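Local coordinates for protein internalin (Listeria monocytogenes serotype 4b, PDB 4FMZ) that probably takes part in listerial adhesion to or invasion of host cells, as a leucine-rich-repeat surface protein of the internalin family, at residues Y180-N185 with A196-L201; L201-A206 with R222-K227. All coordinates share one frame; numbering follows the deposited sequence. Where two conformers were deposited one is given.

Interaction 1. Residues Y180-N185 with A196-L201; sequences YSLSLN and ASLTSL. With EDO (1,2-ethanediol), chain C.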
loop_
_atom_site.group_PDB
_atom_site.type_symbol
_atom_site.label_atom_id
_atom_site.label_comp_id
_atom_site.label_asym_id
_atom_site.label_seq_id
_atom_site.Cartn_x
_atom_site.Cartn_y
_atom_site.Cartn_z
ATOM N N TYR A 180 4.123 2.115 10.286
ATOM C CA TYR A 180 4.602 0.740 10.368
ATOM C C TYR A 180 4.779 0.179 8.971
ATOM O O TYR A 180 5.737 -0.550 8.710
ATOM C CB TYR A 180 3.590 -0.116 11.150
ATOM C CG TYR A 180 4.054 -1.525 11.399
ATOM C CD1 TYR A 180 4.913 -1.822 12.456
ATOM C CD2 TYR A 180 3.654 -2.565 10.569
ATOM C CE1 TYR A 180 5.362 -3.118 12.680
ATOM C CE2 TYR A 180 4.100 -3.866 10.781
ATOM C CZ TYR A 180 4.951 -4.139 11.842
ATOM O OH TYR A 180 5.370 -5.420 12.086
ATOM N N SER A 181 3.839 0.504 8.080
ATOM C CA SER A 181 3.830 0.050 6.689
ATOM C C SER A 181 3.465 1.231 5.778
ATOM O O SER A 181 2.449 1.898 6.002
ATOM C CB SER A 181 2.859 -1.112 6.528
ATOM O OG SER A 181 2.776 -1.516 5.168
ATOM N N LEU A 182 4.294 1.490 4.764
ATOM C CA LEU A 182 4.108 2.624 3.849
ATOM C C LEU A 182 4.284 2.218 2.395
ATOM O O LEU A 182 5.301 1.614 2.055
ATOM C CB LEU A 182 5.121 3.747 4.203
ATOM C CG LEU A 182 5.304 4.919 3.212
ATOM C CD1 LEU A 182 4.051 5.813 3.136
ATOM C CD2 LEU A 182 6.517 5.771 3.597
ATOM N N SER A 183 3.324 2.606 1.529
ATOM C CA SER A 183 3.419 2.370 0.099
ATOM C C SER A 183 3.445 3.683 -0.662
ATOM O O SER A 183 2.554 4.520 -0.497
ATOM C CB SER A 183 2.281 1.489 -0.417
ATOM O OG SER A 183 2.492 1.229 -1.799
ATOM N N LEU A 184 4.485 3.858 -1.491
ATOM C CA LEU A 184 4.670 5.033 -2.339
ATOM C C LEU A 184 4.983 4.597 -3.772
ATOM O O LEU A 184 5.706 5.289 -4.498
ATOM C CB LEU A 184 5.770 5.943 -1.776
ATOM C CG LEU A 184 5.425 6.674 -0.451
ATOM C CD1 LEU A 184 6.580 7.527 -0.001
ATOM C CD2 LEU A 184 4.156 7.543 -0.578
ATOM N N ASN A 185 4.399 3.467 -4.185
ATOM C CA ASN A 185 4.630 2.889 -5.515
ATOM C C ASN A 185 4.134 3.790 -6.636
ATOM O O ASN A 185 3.085 4.417 -6.509
ATOM C CB ASN A 185 3.928 1.529 -5.647
ATOM C CG ASN A 185 4.475 0.440 -4.767
ATOM O OD1 ASN A 185 5.630 0.464 -4.327
ATOM N ND2 ASN A 185 3.655 -0.562 -4.513
ATOM N N ALA A 196 13.769 9.814 6.646
ATOM C CA ALA A 196 14.751 9.421 7.662
ATOM C C ALA A 196 14.129 9.454 9.078
ATOM O O ALA A 196 14.646 8.817 9.988
ATOM C CB ALA A 196 15.970 10.334 7.589
ATOM N N SER A 197 12.994 10.145 9.245
ATOM C CA SER A 197 12.285 10.238 10.532
ATOM C C SER A 197 11.383 9.011 10.808
ATOM O O SER A 197 10.903 8.852 11.933
ATOM C CB SER A 197 11.434 11.501 10.558
ATOM O OG SER A 197 10.510 11.445 9.484
ATOM N N LEU A 198 11.166 8.138 9.801
ATOM C CA LEU A 198 10.268 6.978 9.933
ATOM C C LEU A 198 10.994 5.782 10.578
ATOM O O LEU A 198 11.142 4.722 9.969
ATOM C CB LEU A 198 9.626 6.605 8.573
ATOM C CG LEU A 198 8.852 7.737 7.857
ATOM C CD1 LEU A 198 8.168 7.232 6.612
ATOM C CD2 LEU A 198 7.806 8.423 8.790
ATOM N N THR A 199 11.372 5.952 11.858
ATOM C CA THR A 199 12.164 4.981 12.626
ATOM C C THR A 199 11.359 3.728 13.036
ATOM O O THR A 199 11.976 2.730 13.404
ATOM C CB THR A 199 12.830 5.648 13.849
ATOM O OG1 THR A 199 11.814 6.122 14.713
ATOM C CG2 THR A 199 13.757 6.789 13.464
ATOM N N SER A 200 10.025 3.768 12.949
ATOM C CA SER A 200 9.155 2.636 13.280
ATOM C C SER A 200 8.759 1.813 12.052
ATOM O O SER A 200 8.056 0.804 12.194
ATOM C CB SER A 200 7.879 3.124 13.967
ATOM O OG SER A 200 8.127 3.491 15.315
ATOM N N LEU A 201 9.160 2.251 10.851
ATOM C CA LEU A 201 8.761 1.580 9.614
ATOM C C LEU A 201 9.337 0.164 9.516
ATOM O O LEU A 201 10.534 -0.034 9.678
ATOM C CB LEU A 201 9.156 2.427 8.397
ATOM C CG LEU A 201 8.311 2.270 7.123
ATOM C CD1 LEU A 201 6.837 2.642 7.372
ATOM C CD2 LEU A 201 8.868 3.126 6.005
HETATM C C1 EDO C . 0.980 0.195 2.817
HETATM O O1 EDO C . 1.182 -0.928 1.969
HETATM C C2 EDO C . -0.214 -0.096 3.739
HETATM O O2 EDO C . 0.136 -1.191 4.562
#

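Interaction 2. Residues L201-A206 with R222-K227; sequences LHYFTA and RLNSLK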
loop_
_atom_site.group_PDB
_atom_site.type_symbol
_atom_site.label_atom_id
_atom_site.label_comp_id
_atom_site.label_asym_id
_atom_site.label_seq_id
_atom_site.Cartn_x
_atom_site.Cartn_y
_atom_site.Cartn_z
ATOM N N LEU A 201 9.160 2.251 10.851
ATOM C CA LEU A 201 8.761 1.580 9.614
ATOM C C LEU A 201 9.337 0.164 9.516
ATOM O O LEU A 201 10.534 -0.034 9.678
ATOM C CB LEU A 201 9.156 2.427 8.397
ATOM C CG LEU A 201 8.311 2.270 7.123
ATOM C CD1 LEU A 201 6.837 2.642 7.372
ATOM C CD2 LEU A 201 8.868 3.126 6.005
ATOM N N HIS A 202 8.467 -0.822 9.262
ATOM C CA HIS A 202 8.879 -2.220 9.124
ATOM C C HIS A 202 8.673 -2.706 7.685
ATOM O O HIS A 202 9.287 -3.682 7.281
ATOM C CB HIS A 202 8.095 -3.117 10.106
ATOM C CG HIS A 202 8.522 -2.999 11.534
ATOM N ND1 HIS A 202 8.417 -1.804 12.221
ATOM C CD2 HIS A 202 8.934 -3.960 12.394
ATOM C CE1 HIS A 202 8.811 -2.063 13.458
ATOM N NE2 HIS A 202 9.144 -3.347 13.605
ATOM N N TYR A 203 7.776 -2.044 6.930
ATOM C CA TYR A 203 7.401 -2.404 5.556
ATOM C C TYR A 203 7.385 -1.150 4.704
ATOM O O TYR A 203 6.694 -0.180 5.017
ATOM C CB TYR A 203 6.027 -3.148 5.545
ATOM C CG TYR A 203 6.121 -4.442 6.322
ATOM C CD1 TYR A 203 6.538 -5.614 5.703
ATOM C CD2 TYR A 203 5.970 -4.460 7.708
ATOM C CE1 TYR A 203 6.797 -6.769 6.435
ATOM C CE2 TYR A 203 6.252 -5.602 8.453
ATOM C CZ TYR A 203 6.660 -6.757 7.812
ATOM O OH TYR A 203 6.891 -7.900 8.534
ATOM N N PHE A 204 8.202 -1.139 3.678
ATOM C CA PHE A 204 8.313 0.006 2.788
ATOM C C PHE A 204 8.375 -0.457 1.330
ATOM O O PHE A 204 9.201 -1.294 0.970
ATOM C CB PHE A 204 9.543 0.847 3.150
ATOM C CG PHE A 204 9.783 2.113 2.357
ATOM C CD1 PHE A 204 8.719 2.912 1.944
ATOM C CD2 PHE A 204 11.077 2.566 2.120
ATOM C CE1 PHE A 204 8.946 4.095 1.231
ATOM C CE2 PHE A 204 11.305 3.758 1.431
ATOM C CZ PHE A 204 10.235 4.511 0.988
ATOM N N THR A 205 7.485 0.092 0.509
ATOM C CA THR A 205 7.447 -0.201 -0.919
ATOM C C THR A 205 7.369 1.155 -1.647
ATOM O O THR A 205 6.634 2.056 -1.231
ATOM C CB THR A 205 6.374 -1.244 -1.277
ATOM O OG1 THR A 205 6.443 -1.533 -2.678
ATOM C CG2 THR A 205 4.966 -0.846 -0.883
ATOM N N ALA A 206 8.224 1.326 -2.667
ATOM C CA ALA A 206 8.299 2.569 -3.432
ATOM C C ALA A 206 8.863 2.271 -4.812
ATOM O O ALA A 206 9.647 3.059 -5.352
ATOM C CB ALA A 206 9.165 3.601 -2.694
ATOM N N ARG A 222 14.342 -1.167 12.004
ATOM C CA ARG A 222 13.576 -2.398 12.179
ATOM C C ARG A 222 12.960 -2.884 10.865
ATOM O O ARG A 222 12.140 -3.806 10.906
ATOM C CB ARG A 222 12.492 -2.238 13.259
ATOM C CG ARG A 222 13.025 -1.990 14.681
ATOM C CD ARG A 222 14.073 -2.991 15.149
ATOM N NE ARG A 222 13.502 -4.301 15.476
ATOM C CZ ARG A 222 14.220 -5.358 15.848
ATOM N NH1 ARG A 222 15.544 -5.282 15.916
ATOM N NH2 ARG A 222 13.621 -6.508 16.131
ATOM N N LEU A 223 13.357 -2.289 9.704
ATOM C CA LEU A 223 12.825 -2.662 8.385
ATOM C C LEU A 223 12.933 -4.157 8.134
ATOM O O LEU A 223 14.007 -4.745 8.293
ATOM C CB LEU A 223 13.518 -1.888 7.251
ATOM C CG LEU A 223 12.690 -1.676 5.964
ATOM C CD1 LEU A 223 11.428 -0.809 6.231
ATOM C CD2 LEU A 223 13.531 -1.013 4.910
ATOM N N ASN A 224 11.794 -4.769 7.772
ATOM C CA ASN A 224 11.662 -6.193 7.506
ATOM C C ASN A 224 11.582 -6.449 6.004
ATOM O O ASN A 224 12.212 -7.391 5.517
ATOM C CB ASN A 224 10.417 -6.753 8.224
ATOM C CG ASN A 224 10.150 -8.201 7.931
ATOM O OD1 ASN A 224 9.722 -8.555 6.834
ATOM N ND2 ASN A 224 10.392 -9.067 8.898
ATOM N N SER A 225 10.796 -5.637 5.277
ATOM C CA SER A 225 10.632 -5.790 3.833
ATOM C C SER A 225 10.796 -4.459 3.113
ATOM O O SER A 225 10.247 -3.442 3.542
ATOM C CB SER A 225 9.270 -6.400 3.504
ATOM O OG SER A 225 9.111 -7.666 4.123
ATOM N N LEU A 226 11.562 -4.469 2.027
ATOM C CA LEU A 226 11.829 -3.304 1.198
ATOM C C LEU A 226 11.674 -3.698 -0.260
ATOM O O LEU A 226 12.336 -4.625 -0.714
ATOM C CB LEU A 226 13.242 -2.711 1.479
ATOM C CG LEU A 226 13.703 -1.531 0.589
ATOM C CD1 LEU A 226 12.891 -0.271 0.858
ATOM C CD2 LEU A 226 15.155 -1.208 0.838
ATOM N N LYS A 227 10.768 -3.018 -0.967
ATOM C CA LYS A 227 10.484 -3.209 -2.391
ATOM C C LYS A 227 10.676 -1.853 -3.051
ATOM O O LYS A 227 9.903 -0.933 -2.806
ATOM C CB LYS A 227 9.060 -3.770 -2.619
ATOM C CG LYS A 227 8.766 -5.096 -1.907
ATOM C CD LYS A 227 7.358 -5.599 -2.241
ATOM C CE LYS A 227 7.042 -6.907 -1.564
ATOM N NZ LYS A 227 6.782 -6.758 -0.102
HETATM O O HOH W 1 12.412 0.610 11.410
#

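Interaction 1. Residues Y180-N185 with A196-L201
Ser181, whose backbone N lies against the methyl CD1 of Leu201, sends its own OG the other way to share a 2.7 Å hydrogen bond with O2 of an ethanediol molecule, probably left from the crystallisation liquor. The contact closes one turn of a leucine-rich-repeat solenoid: strand 181-183 lines the concave surface, and 196-201 returns from the convex side and leads into strand 203-205. Between the segments no hydrogen bond forms; the join is aliphatic. Leu201, its CG nearly anti to the backbone N (chi1 -152°), swings CD1 against the Tyr180-Ser181 peptide, 3.6 Å from Tyr180 C. Leu201 CD1 also meets Leu182 CB at 3.8 Å. Farther into the core, Leu182 and Leu198 cross at about a right angle, CD2 of Leu182 touching CD1 of Leu198 at 3.7 Å. Leu198 and Leu201 are presented together by a type I turn, closed by the bond from Leu201 N to Leu198 O, with Leu198 also the centre of an inverse gamma turn. At the upstream end Tyr180, its ring stacked on His202, brings CA to 3.9 Å from Ser200 O, a carbonyl that also accepts a hydrogen bond from His202 ND1.

Interaction 2. Residues L201-A206 with R222-K227
Two successive rungs of the leucine-rich-repeat solenoid run parallel here, strands 203-205 and 225-227 lying 4.8 Å apart and 4° from exact alignment. The ladder begins at His202 O, which takes two amides at once: Asn224 N at 2.8 Å, tilted out of the carbonyl plane, and Ser225 N, longer but within it. Phe204 N then binds Ser225 O, Phe204 O receives Lys227 N, and Ala206 N closes the series on Lys227 O. CA-H groups of Leu226 and Thr205 add weaker contacts to Phe204 O and Lys227 O. Ahead of the strands a water spans the gap, donating to Leu201 O and accepting from Arg222 N. On the core side Phe204 and Leu226 lie side by side, CD2 of the ring 3.6 Å from CD1 of the leucine, while Leu223 CD1 reaches Phe204 CB at 4.0 Å. On the concave side Tyr203, with CG beside its backbone N (chi1 -62°), leans its ring along Asn224, the ring and amide planes 34° apart and OH 3.3 Å from Asn224 CG. Thr205 OG1 sits 3.4 Å from Lys227 CB, while OG1 itself is hydrogen-bonded to Asn185 OD1. Arg222 CB sits over one face of the His202 imidazole, toward its rim, as a CH-pi contact, 3.8 Å from the centroid, before the arginine chain bends away. Backbone hydrogen bonds thus carry the pairing, with apolar packing on the core face and mixed polar and aromatic contacts on the concave face.

From the N terminus, the chain runs through strand 181-183, loops out, and comes back at 196-201, where interaction 1 closes a loop with 10 residues between its segments. It continues directly into 201-206, Leu201 being common to both contacts, then makes a second excursion of 15 intervening residues before 222-227 closes interaction 2. The two loops follow in series and neither nests in nor crosses the other. Interaction 1 ties a strand to the turn that precedes the next one. A probable backbone bond between Tyr180 O and His202 N joins the first strand to the second, as interaction 2 joins the second to the third, so three successive strands of the solenoid are linked.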